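Local coordinates for aminoacyl-tRNA synthetase-interacting multifunctional protein p43 (Plasmodium vivax, PDB 6IPA), which probably binds tRNA through its C-terminal EMAP II-like domain, which contains an OB-type fold, and probably associates with aminoacyl-tRNA synthetases, at residues Leu40-Thr44 against His181-Ala185; Arg45-Ile49 against Leu101-Lys105; Tyr52-Val56 against Asp92-Lys96; Glu57-Ala62 against Leu109-Lys113. All blocks are in the same frame, centred on the assembly; numbering follows the deposited sequence.

Overall arrangement
The modelled chain begins at Leu40, and contact 1 closes the longest loop, tying this first segment to the hairpin at 181-185 in the later, eight-stranded sheet. The other three contacts lie within that loop. Contact 2 joins the start of strand 48-58 to the chain leaving strand 97-101, and touches contact 1 through Leu40 and Arg45. Contact 3, enclosed within contact 2, ties the middle of the same long strand to the turn at 92-96. Contact 4 crosses both: it runs from the strand's end to the hairpin at 109-113. Contacts 1 and 4 lie farthest apart, their centres about 32 Å from each other, with strand 48-58 linking contacts 2, 3 and 4.

Contact 1 of 4, residues Leu40-Thr44 against His181-Ala185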
loop_
_atom_site.group_PDB
_atom_site.type_symbol
_atom_site.label_atom_id
_atom_site.label_comp_id
_atom_site.label_asym_id
_atom_site.label_seq_id
_atom_site.Cartn_x
_atom_site.Cartn_y
_atom_site.Cartn_z
ATOM N N LEU A 40 0.650 0.725 19.698
ATOM C CA LEU A 40 -0.407 0.727 18.635
ATOM C C LEU A 40 -0.218 1.865 17.596
ATOM O O LEU A 40 -0.135 1.556 16.394
ATOM C CB LEU A 40 -1.816 0.777 19.198
ATOM C CG LEU A 40 -2.491 -0.521 19.621
ATOM C CD1 LEU A 40 -3.897 -0.208 20.099
ATOM C CD2 LEU A 40 -2.535 -1.539 18.502
ATOM N N ASP A 41 -0.170 3.145 18.019
ATOM C CA ASP A 41 0.227 4.250 17.066
ATOM C C ASP A 41 1.755 4.258 16.935
ATOM O O ASP A 41 2.453 5.075 17.523
ATOM C CB ASP A 41 -0.315 5.651 17.462
ATOM C CG ASP A 41 0.172 6.797 16.509
ATOM O OD1 ASP A 41 0.683 6.490 15.404
ATOM O OD2 ASP A 41 0.055 8.018 16.867
ATOM N N ASP A 42 2.273 3.324 16.165
ATOM C CA ASP A 42 3.706 3.191 16.062
ATOM C C ASP A 42 3.926 2.697 14.645
ATOM O O ASP A 42 3.563 1.570 14.295
ATOM C CB ASP A 42 4.209 2.210 17.123
ATOM C CG ASP A 42 5.661 1.823 16.947
ATOM O OD1 ASP A 42 6.413 2.494 16.185
ATOM O OD2 ASP A 42 6.048 0.816 17.589
ATOM N N ILE A 43 4.515 3.547 13.826
ATOM C CA ILE A 43 4.593 3.237 12.429
ATOM C C ILE A 43 5.688 2.224 12.114
ATOM O O ILE A 43 5.679 1.614 11.047
ATOM C CB ILE A 43 4.700 4.509 11.590
ATOM C CG1 ILE A 43 4.631 4.157 10.109
ATOM C CG2 ILE A 43 5.982 5.271 11.908
ATOM C CD1 ILE A 43 4.420 5.333 9.215
ATOM N N THR A 44 6.598 1.988 13.051
ATOM C CA THR A 44 7.651 0.985 12.844
ATOM C C THR A 44 7.030 -0.409 12.693
ATOM O O THR A 44 7.652 -1.333 12.183
ATOM C CB THR A 44 8.656 1.022 14.004
ATOM O OG1 THR A 44 7.991 0.674 15.220
ATOM C CG2 THR A 44 9.267 2.425 14.142
ATOM N N HIS A 181 3.130 11.333 4.017
ATOM C CA HIS A 181 3.631 11.537 5.410
ATOM C C HIS A 181 3.024 10.616 6.466
ATOM O O HIS A 181 1.804 10.414 6.492
ATOM C CB HIS A 181 3.297 12.949 5.915
ATOM C CG HIS A 181 3.997 14.038 5.177
ATOM N ND1 HIS A 181 3.870 14.228 3.808
ATOM C CD2 HIS A 181 4.835 15.006 5.619
ATOM C CE1 HIS A 181 4.603 15.270 3.446
ATOM N NE2 HIS A 181 5.189 15.768 4.528
ATOM N N TYR A 182 3.875 10.116 7.378
ATOM C CA TYR A 182 3.384 9.724 8.711
ATOM C C TYR A 182 3.516 10.985 9.574
ATOM O O TYR A 182 4.604 11.477 9.787
ATOM C CB TYR A 182 4.158 8.517 9.292
ATOM C CG TYR A 182 3.798 8.225 10.738
ATOM C CD1 TYR A 182 2.628 7.586 11.055
ATOM C CD2 TYR A 182 4.630 8.624 11.781
ATOM C CE1 TYR A 182 2.275 7.356 12.359
ATOM C CE2 TYR A 182 4.286 8.400 13.094
ATOM C CZ TYR A 182 3.101 7.764 13.386
ATOM O OH TYR A 182 2.721 7.507 14.705
ATOM N N LYS A 183 2.429 11.533 10.011
ATOM C CA LYS A 183 2.499 12.736 10.792
ATOM C C LYS A 183 3.222 13.814 10.035
ATOM O O LYS A 183 2.741 14.255 9.043
ATOM C CB LYS A 183 3.043 12.485 12.170
ATOM C CG LYS A 183 2.131 11.607 12.961
ATOM C CD LYS A 183 2.604 11.342 14.347
ATOM C CE LYS A 183 1.530 10.635 15.082
ATOM N NZ LYS A 183 2.096 9.514 15.827
ATOM N N ASP A 184 4.306 14.332 10.561
ATOM C CA ASP A 184 5.085 15.319 9.856
ATOM C C ASP A 184 6.311 14.763 9.178
ATOM O O ASP A 184 7.093 15.493 8.675
ATOM C CB ASP A 184 5.546 16.351 10.830
ATOM C CG ASP A 184 4.498 17.308 11.173
ATOM O OD1 ASP A 184 3.583 17.481 10.421
ATOM O OD2 ASP A 184 4.575 17.939 12.198
ATOM N N ALA A 185 6.459 13.462 9.181
ATOM C CA ALA A 185 7.633 12.789 8.681
ATOM C C ALA A 185 7.326 12.089 7.372
ATOM O O ALA A 185 6.512 11.192 7.339
ATOM C CB ALA A 185 8.108 11.757 9.710
HETATM O O HOH W 1 4.801 6.310 15.436
#
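Asp41 and Ile43 meet Tyr182 and Lys183 at the tip of a two-residue beta hairpin, whose type II' turn from Tyr182 to Ala185 joins strands 179-182 and 185-189. The polar part is centred on the Asp41 carboxylate. Lys183 NZ forms a salt bridge to Asp41 OD2 at 2.7 Å, arriving on the syn side but 29° out of the carboxylate plane. The other oxygen, OD1, lies in the plane of the Tyr182 ring at its edge and accepts from Tyr182 OH; the modelled length of that bond is too short to be trusted. An acid suits this place because its two oxygens can serve a phenol and an ammonium group together. A water also joins the segments, accepting from Ile43 N at 3.2 Å and donating to Tyr182 OH.

The apolar part is a ring gripped on both faces. Ile43 CG2 makes a CH-pi contact 3.7 Å from the Tyr182 ring centroid, only 15° off the normal, while Lys183 CG covers the opposite face. A chi1 of 172° swings the Tyr182 ring away from its own backbone N, so that the isoleucine lies over its face. Ile169 of helix 165-169 and Cys144 of strand 143-144 also touch this tyrosine, so the hairpin meets segment 40-44 beside that helix and that strand.

Segment 40-44 is itself shaped by an Asx turn: Asp42 OD1 accepts from Thr44 N at 3.2 Å and from Thr44 OG1 at 2.6 Å, both donors approaching the same face of the carboxylate.

Contact 2 of 4, residues Arg45-Ile49 against Leu101-Lys105; sequences RLNII and LANLK
Leu101 brings its CD1 branch against Leu46 CB at 4.0 Å and also meets Ile48 CG1 at 4.2 Å, three branched aliphatic chains suited to a buried site. Ile48 and Leu101 form a non-hydrogen-bonded antiparallel pair, with both side chains on the same face of the sheet. Beside it, Ala102 N donates to Asn47 O at 2.9 Å. The methyl of Ala102 is small enough for Ile49 CD1 to come within 3.4 Å of Ala102 CB.

Beyond the strand pair, the Asn103 amide imitates a backbone peptide by using both its donor and its acceptor. ND2 gives a hydrogen bond to Arg45 O at 3.1 Å, in the carbonyl plane, while OD1 takes a weak one from Asn47 N at 3.3 Å. Its chi1 of 66° places CG between the backbone N and carbonyl carbon, turning the amide toward segment 45-49. ND2 also hydrogen-bonds to Asp154 O, which helps fix the amide's rotation.

Asp154 further pairs with the guanidinium of Arg45. Helix 165-169 covers the leucines, with Phe166 touching both Leu46 and Leu101, where strands 48-58 and 97-101 part.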
loop_
_atom_site.group_PDB
_atom_site.type_symbol
_atom_site.label_atom_id
_atom_site.label_comp_id
_atom_site.label_asym_id
_atom_site.label_seq_id
_atom_site.Cartn_x
_atom_site.Cartn_y
_atom_site.Cartn_z
ATOM N N ARG A 45 5.773 -0.527 13.111
ATOM C CA ARG A 45 5.092 -1.810 13.185
ATOM C C ARG A 45 4.480 -2.242 11.871
ATOM O O ARG A 45 4.204 -3.417 11.689
ATOM C CB ARG A 45 4.013 -1.781 14.264
ATOM C CG ARG A 45 4.587 -1.819 15.660
ATOM C CD ARG A 45 3.544 -1.772 16.769
ATOM N NE ARG A 45 2.906 -3.057 16.869
ATOM C CZ ARG A 45 1.895 -3.341 17.681
ATOM N NH1 ARG A 45 1.386 -2.418 18.533
ATOM N NH2 ARG A 45 1.388 -4.564 17.640
ATOM N N LEU A 46 4.280 -1.283 10.965
ATOM C CA LEU A 46 3.888 -1.552 9.598
ATOM C C LEU A 46 5.085 -1.898 8.759
ATOM O O LEU A 46 6.060 -1.191 8.768
ATOM C CB LEU A 46 3.197 -0.321 8.950
ATOM C CG LEU A 46 2.041 0.300 9.713
ATOM C CD1 LEU A 46 1.389 1.376 8.884
ATOM C CD2 LEU A 46 1.047 -0.756 10.121
ATOM N N ASN A 47 4.928 -2.947 7.950
ATOM C CA ASN A 47 5.887 -3.304 6.857
ATOM C C ASN A 47 5.353 -2.926 5.548
ATOM O O ASN A 47 4.684 -3.728 4.961
ATOM C CB ASN A 47 6.056 -4.806 6.780
ATOM C CG ASN A 47 7.173 -5.209 5.902
ATOM O OD1 ASN A 47 8.139 -4.472 5.709
ATOM N ND2 ASN A 47 7.090 -6.414 5.395
ATOM N N ILE A 48 5.643 -1.709 5.091
ATOM C CA ILE A 48 5.203 -1.169 3.819
ATOM C C ILE A 48 6.298 -1.337 2.763
ATOM O O ILE A 48 7.375 -0.771 2.883
ATOM C CB ILE A 48 4.869 0.332 3.975
ATOM C CG1 ILE A 48 3.596 0.508 4.816
ATOM C CG2 ILE A 48 4.637 0.972 2.613
ATOM C CD1 ILE A 48 3.390 1.918 5.339
ATOM N N ILE A 49 6.036 -2.094 1.714
ATOM C CA ILE A 49 7.080 -2.428 0.751
ATOM C C ILE A 49 6.631 -2.177 -0.701
ATOM O O ILE A 49 5.443 -2.199 -1.003
ATOM C CB ILE A 49 7.523 -3.870 0.944
ATOM C CG1 ILE A 49 6.354 -4.797 0.806
ATOM C CG2 ILE A 49 8.128 -4.068 2.344
ATOM C CD1 ILE A 49 6.747 -6.254 0.870
ATOM N N LEU A 101 1.292 -2.672 1.916
ATOM C CA LEU A 101 1.285 -3.072 3.341
ATOM C C LEU A 101 1.330 -4.599 3.424
ATOM O O LEU A 101 0.303 -5.284 3.461
ATOM C CB LEU A 101 0.056 -2.522 4.100
ATOM C CG LEU A 101 -0.069 -2.935 5.574
ATOM C CD1 LEU A 101 1.162 -2.523 6.346
ATOM C CD2 LEU A 101 -1.283 -2.326 6.290
ATOM N N ALA A 102 2.544 -5.131 3.499
ATOM C CA ALA A 102 2.790 -6.580 3.409
ATOM C C ALA A 102 2.384 -7.464 4.573
ATOM O O ALA A 102 2.167 -8.657 4.396
ATOM C CB ALA A 102 4.264 -6.789 3.117
ATOM N N ASN A 103 2.260 -6.905 5.775
ATOM C CA ASN A 103 2.129 -7.736 6.986
ATOM C C ASN A 103 0.752 -7.916 7.568
ATOM O O ASN A 103 0.593 -8.487 8.667
ATOM C CB ASN A 103 3.112 -7.314 8.066
ATOM C CG ASN A 103 2.856 -5.923 8.643
ATOM O OD1 ASN A 103 2.308 -5.021 7.995
ATOM N ND2 ASN A 103 3.278 -5.743 9.879
ATOM N N LEU A 104 -0.255 -7.470 6.827
ATOM C CA LEU A 104 -1.600 -7.916 7.061
ATOM C C LEU A 104 -1.579 -9.403 6.780
ATOM O O LEU A 104 -0.741 -9.853 5.987
ATOM C CB LEU A 104 -2.510 -7.251 6.072
ATOM C CG LEU A 104 -2.640 -5.741 6.171
ATOM C CD1 LEU A 104 -3.298 -5.202 4.906
ATOM C CD2 LEU A 104 -3.519 -5.385 7.354
ATOM N N LYS A 105 -2.503 -10.155 7.381
ATOM C CA LYS A 105 -2.629 -11.599 7.124
ATOM C C LYS A 105 -3.467 -11.875 5.893
ATOM O O LYS A 105 -4.398 -11.111 5.581
ATOM C CB LYS A 105 -3.292 -12.347 8.308
ATOM C CG LYS A 105 -2.482 -12.393 9.602
ATOM C CD LYS A 105 -2.549 -13.730 10.350
ATOM C CE LYS A 105 -2.550 -13.537 11.860
ATOM N NZ LYS A 105 -3.895 -13.111 12.347
#

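Contact 3 of 4, residues Tyr52-Val56 against Asp92-Lys96; sequences YVEEV and DLLHK
Val53 N gives a nearly straight hydrogen bond (172°) to Lys96 O at 2.7 Å, and Val53 O in turn accepts from His95 N at 2.9 Å. One valine thus holds the type II beta turn from Leu93 to Lys96 by both its peptide groups. His95 occupies the turn's third position with a positive phi of 58°, a conformation more often taken by glycine or asparagine.

The side chain of His95 lies beside Tyr52. Their ring planes are only 3° apart, but the centroids are 5.3 Å from each other and the rings barely overlap. Tyr52 OH lies 3.1 Å from His95 CG, and Tyr52 CE1 lies 3.2 Å from His95 O. Leu94 CG covers one face of the imidazole.

Farther along the strand, Val56 CG2 packs against Leu93 CB at 4.0 Å and Leu94 CD1 at 3.9 Å, a compact beta-branched residue that fits against the two leucines of the turn. CD1 of Leu94 also lies over the backbone of Glu54 and Glu55.

Those two glutamates form a classic beta bulge opposite Lys69. Strand 48-58 runs between strand 66-71 and the turn leading into strand 97-101, with Tyr66 touching both Val56 and Leu93.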
loop_
_atom_site.group_PDB
_atom_site.type_symbol
_atom_site.label_atom_id
_atom_site.label_comp_id
_atom_site.label_asym_id
_atom_site.label_seq_id
_atom_site.Cartn_x
_atom_site.Cartn_y
_atom_site.Cartn_z
ATOM N N TYR A 52 5.840 -4.555 -7.784
ATOM C CA TYR A 52 5.537 -4.341 -9.213
ATOM C C TYR A 52 4.278 -5.100 -9.517
ATOM O O TYR A 52 4.236 -6.321 -9.317
ATOM C CB TYR A 52 6.627 -4.959 -10.060
ATOM C CG TYR A 52 6.511 -4.700 -11.536
ATOM C CD1 TYR A 52 6.410 -3.405 -12.023
ATOM C CD2 TYR A 52 6.549 -5.747 -12.459
ATOM C CE1 TYR A 52 6.320 -3.156 -13.385
ATOM C CE2 TYR A 52 6.495 -5.508 -13.815
ATOM C CZ TYR A 52 6.372 -4.205 -14.272
ATOM O OH TYR A 52 6.260 -3.916 -15.606
ATOM N N VAL A 53 3.256 -4.381 -9.997
ATOM C CA VAL A 53 1.995 -5.013 -10.390
ATOM C C VAL A 53 2.184 -5.801 -11.708
ATOM O O VAL A 53 2.263 -5.213 -12.788
ATOM C CB VAL A 53 0.892 -3.947 -10.581
ATOM C CG1 VAL A 53 -0.388 -4.605 -11.012
ATOM C CG2 VAL A 53 0.683 -3.128 -9.289
ATOM N N GLU A 54 2.281 -7.120 -11.622
ATOM C CA GLU A 54 2.386 -7.948 -12.823
ATOM C C GLU A 54 1.113 -8.049 -13.672
ATOM O O GLU A 54 1.203 -8.004 -14.886
ATOM C CB GLU A 54 2.810 -9.335 -12.413
ATOM C CG GLU A 54 4.257 -9.352 -11.976
ATOM C CD GLU A 54 4.745 -10.740 -11.728
ATOM O OE1 GLU A 54 3.892 -11.652 -11.681
ATOM O OE2 GLU A 54 5.975 -10.895 -11.547
ATOM N N GLU A 55 -0.045 -8.208 -13.028
ATOM C CA GLU A 55 -1.334 -8.498 -13.697
ATOM C C GLU A 55 -2.516 -7.838 -12.999
ATOM O O GLU A 55 -2.596 -7.857 -11.768
ATOM C CB GLU A 55 -1.649 -9.990 -13.729
ATOM C CG GLU A 55 -1.039 -10.774 -14.871
ATOM C CD GLU A 55 -1.482 -12.239 -14.891
ATOM O OE1 GLU A 55 -2.710 -12.535 -15.039
ATOM O OE2 GLU A 55 -0.592 -13.104 -14.736
ATOM N N VAL A 56 -3.435 -7.283 -13.800
ATOM C CA VAL A 56 -4.746 -6.862 -13.345
ATOM C C VAL A 56 -5.790 -7.775 -13.956
ATOM O O VAL A 56 -5.809 -7.977 -15.161
ATOM C CB VAL A 56 -5.060 -5.439 -13.794
ATOM C CG1 VAL A 56 -6.311 -4.922 -13.100
ATOM C CG2 VAL A 56 -3.885 -4.555 -13.494
ATOM N N ASP A 92 -4.231 1.557 -15.702
ATOM C CA ASP A 92 -3.857 2.545 -14.682
ATOM C C ASP A 92 -3.031 1.960 -13.533
ATOM O O ASP A 92 -2.331 2.681 -12.819
ATOM C CB ASP A 92 -5.108 3.145 -14.076
ATOM C CG ASP A 92 -5.820 4.006 -15.028
ATOM O OD1 ASP A 92 -5.113 4.789 -15.692
ATOM O OD2 ASP A 92 -7.060 3.882 -15.132
ATOM N N LEU A 93 -3.162 0.650 -13.376
ATOM C CA LEU A 93 -2.549 -0.110 -12.353
ATOM C C LEU A 93 -1.447 -1.033 -12.909
ATOM O O LEU A 93 -0.435 -1.301 -12.210
ATOM C CB LEU A 93 -3.630 -0.981 -11.698
ATOM C CG LEU A 93 -4.883 -0.348 -11.092
ATOM C CD1 LEU A 93 -5.826 -1.402 -10.521
ATOM C CD2 LEU A 93 -4.481 0.594 -9.978
ATOM N N LEU A 94 -1.651 -1.534 -14.137
ATOM C CA LEU A 94 -0.794 -2.568 -14.672
ATOM C C LEU A 94 0.644 -2.077 -14.734
ATOM O O LEU A 94 0.917 -0.932 -15.053
ATOM C CB LEU A 94 -1.275 -3.038 -16.074
ATOM C CG LEU A 94 -0.592 -4.298 -16.624
ATOM C CD1 LEU A 94 -0.949 -5.531 -15.820
ATOM C CD2 LEU A 94 -0.924 -4.556 -18.075
ATOM N N HIS A 95 1.585 -2.936 -14.393
ATOM C CA HIS A 95 2.990 -2.575 -14.566
ATOM C C HIS A 95 3.427 -1.302 -13.822
ATOM O O HIS A 95 4.432 -0.698 -14.142
ATOM C CB HIS A 95 3.338 -2.536 -16.058
ATOM C CG HIS A 95 3.347 -3.898 -16.678
ATOM N ND1 HIS A 95 3.285 -4.111 -18.045
ATOM C CD2 HIS A 95 3.385 -5.130 -16.105
ATOM C CE1 HIS A 95 3.294 -5.407 -18.280
ATOM N NE2 HIS A 95 3.364 -6.052 -17.124
ATOM N N LYS A 96 2.679 -0.935 -12.789
ATOM C CA LYS A 96 3.120 0.093 -11.837
ATOM C C LYS A 96 3.893 -0.539 -10.676
ATOM O O LYS A 96 3.737 -1.734 -10.350
ATOM C CB LYS A 96 1.934 0.873 -11.266
ATOM C CG LYS A 96 1.124 1.637 -12.288
ATOM C CD LYS A 96 1.918 2.720 -12.980
ATOM C CE LYS A 96 1.091 3.288 -14.130
ATOM N NZ LYS A 96 -0.257 3.791 -13.680
#

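Contact 4 of 4, residues Glu57-Ala62 against Leu109-Lys113; sequences EIHPDA and LRGRK
A type I' beta turn from Leu109 to Arg112 presents its backbone to His59, with Arg110 and Gly111 both at positive phi in its corners. Glycine suits the second corner, because at its backbone angles a CB would press on the preceding carbonyl oxygen.

His59 NE2 donates to Leu109 O at 3.2 Å, with the acceptor almost exactly in the ring plane. The same oxygen takes the turn's own bond from Arg112 N, the two donors arriving from opposite faces of the carbonyl plane. At the other end of the imidazole, ND1 receives a weak bond from Asp61 N at 3.4 Å. A histidine can thus act as donor to one segment and acceptor in its own.

The hairpin joins the short strands 107-109 and 112-114, and through this contact it packs on the loop that follows strand 48-58 in the putative tRNA-binding domain, of the OB clan. Two aliphatic groups sandwich the imidazole: Arg112 CG makes a CH-pi contact 3.5 Å from its centroid, and Ala62 CB lies over the opposite face.

Arg112 bends at chi2 (-58°), which carries its guanidinium back over Pro60, whose CD lies against the flat face, 3.3 Å from NH2. Glu57 OE2 approaches the guanidinium edge but stays 4.0 Å from NH1, beyond a salt bridge; the attraction is probably only long-range. Arg110 instead extends from CG to NE along the loop. Its CB touches His59 CE1 at 3.6 Å, and its CD comes within 3.1 Å of Asp61 O.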
loop_
_atom_site.group_PDB
_atom_site.type_symbol
_atom_site.label_atom_id
_atom_site.label_comp_id
_atom_site.label_asym_id
_atom_site.label_seq_id
_atom_site.Cartn_x
_atom_site.Cartn_y
_atom_site.Cartn_z
ATOM N N GLU A 57 -6.668 -8.303 -13.119
ATOM C CA GLU A 57 -7.771 -9.159 -13.528
ATOM C C GLU A 57 -8.983 -8.659 -12.746
ATOM O O GLU A 57 -8.794 -8.000 -11.725
ATOM C CB GLU A 57 -7.422 -10.627 -13.237
ATOM C CG GLU A 57 -8.609 -11.536 -12.984
ATOM C CD GLU A 57 -8.377 -12.977 -13.399
ATOM O OE1 GLU A 57 -7.200 -13.341 -13.670
ATOM O OE2 GLU A 57 -9.402 -13.727 -13.481
ATOM N N ILE A 58 -10.204 -8.879 -13.256
ATOM C CA ILE A 58 -11.449 -8.496 -12.547
ATOM C C ILE A 58 -11.881 -9.708 -11.755
ATOM O O ILE A 58 -11.486 -10.826 -12.066
ATOM C CB ILE A 58 -12.562 -7.961 -13.502
ATOM C CG1 ILE A 58 -12.245 -6.526 -13.909
ATOM C CG2 ILE A 58 -13.958 -7.939 -12.863
ATOM C CD1 ILE A 58 -12.904 -6.080 -15.198
ATOM N N HIS A 59 -12.647 -9.473 -10.696
ATOM C CA HIS A 59 -13.017 -10.513 -9.741
ATOM C C HIS A 59 -14.366 -11.063 -10.219
ATOM O O HIS A 59 -15.298 -10.274 -10.415
ATOM C CB HIS A 59 -13.084 -9.877 -8.331
ATOM C CG HIS A 59 -13.115 -10.856 -7.190
ATOM N ND1 HIS A 59 -13.928 -11.967 -7.174
ATOM C CD2 HIS A 59 -12.472 -10.849 -5.992
ATOM C CE1 HIS A 59 -13.763 -12.617 -6.035
ATOM N NE2 HIS A 59 -12.884 -11.961 -5.298
ATOM N N PRO A 60 -14.469 -12.402 -10.445
ATOM C CA PRO A 60 -15.737 -12.942 -10.928
ATOM C C PRO A 60 -16.915 -12.563 -10.055
ATOM O O PRO A 60 -17.881 -12.003 -10.569
ATOM C CB PRO A 60 -15.516 -14.463 -10.910
ATOM C CG PRO A 60 -14.051 -14.620 -11.107
ATOM C CD PRO A 60 -13.413 -13.435 -10.433
ATOM N N ASP A 61 -16.821 -12.850 -8.756
ATOM C CA ASP A 61 -17.915 -12.633 -7.807
ATOM C C ASP A 61 -17.875 -11.317 -7.038
ATOM O O ASP A 61 -18.799 -10.998 -6.305
ATOM C CB ASP A 61 -17.932 -13.780 -6.806
ATOM C CG ASP A 61 -17.899 -15.138 -7.483
ATOM O OD1 ASP A 61 -18.486 -15.275 -8.581
ATOM O OD2 ASP A 61 -17.279 -16.065 -6.930
ATOM N N ALA A 62 -16.809 -10.552 -7.174
ATOM C CA ALA A 62 -16.786 -9.242 -6.575
ATOM C C ALA A 62 -16.875 -8.240 -7.701
ATOM O O ALA A 62 -15.986 -8.141 -8.547
ATOM C CB ALA A 62 -15.539 -9.035 -5.739
ATOM N N LEU A 109 -11.412 -13.493 0.114
ATOM C CA LEU A 109 -12.627 -12.786 -0.249
ATOM C C LEU A 109 -13.253 -13.330 -1.483
ATOM O O LEU A 109 -12.602 -13.454 -2.489
ATOM C CB LEU A 109 -12.290 -11.386 -0.603
ATOM C CG LEU A 109 -11.751 -10.565 0.514
ATOM C CD1 LEU A 109 -11.292 -9.199 0.064
ATOM C CD2 LEU A 109 -12.792 -10.501 1.608
ATOM N N ARG A 110 -14.487 -13.780 -1.358
ATOM C CA ARG A 110 -15.300 -14.280 -2.455
ATOM C C ARG A 110 -14.618 -15.254 -3.350
ATOM O O ARG A 110 -14.613 -15.101 -4.511
ATOM C CB ARG A 110 -15.981 -13.158 -3.215
ATOM C CG ARG A 110 -17.131 -12.530 -2.454
ATOM C CD ARG A 110 -17.868 -11.592 -3.390
ATOM N NE ARG A 110 -19.048 -10.848 -2.928
ATOM C CZ ARG A 110 -19.046 -9.574 -2.542
ATOM N NH1 ARG A 110 -17.934 -8.890 -2.442
ATOM N NH2 ARG A 110 -20.162 -8.995 -2.207
ATOM N N GLY A 111 -13.955 -16.207 -2.775
ATOM C CA GLY A 111 -13.276 -17.231 -3.489
ATOM C C GLY A 111 -11.881 -16.812 -3.781
ATOM O O GLY A 111 -11.022 -17.628 -3.925
ATOM N N ARG A 112 -11.610 -15.528 -3.673
ATOM C CA ARG A 112 -10.269 -15.037 -3.975
ATOM C C ARG A 112 -9.339 -14.628 -2.833
ATOM O O ARG A 112 -9.669 -13.793 -2.038
ATOM C CB ARG A 112 -10.346 -13.894 -4.952
ATOM C CG ARG A 112 -10.894 -14.300 -6.283
ATOM C CD ARG A 112 -10.096 -15.393 -6.955
ATOM N NE ARG A 112 -10.755 -15.779 -8.180
ATOM C CZ ARG A 112 -10.397 -15.389 -9.390
ATOM N NH1 ARG A 112 -9.348 -14.611 -9.561
ATOM N NH2 ARG A 112 -11.079 -15.795 -10.432
ATOM N N LYS A 113 -8.141 -15.208 -2.822
ATOM C CA LYS A 113 -7.145 -14.897 -1.785
ATOM C C LYS A 113 -6.597 -13.503 -2.001
ATOM O O LYS A 113 -6.458 -13.067 -3.142
ATOM C CB LYS A 113 -5.980 -15.904 -1.793
ATOM C CG LYS A 113 -6.353 -17.371 -1.539
ATOM C CD LYS A 113 -6.930 -17.608 -0.146
ATOM C CE LYS A 113 -7.159 -19.085 0.141
ATOM N NZ LYS A 113 -8.459 -19.550 -0.413
#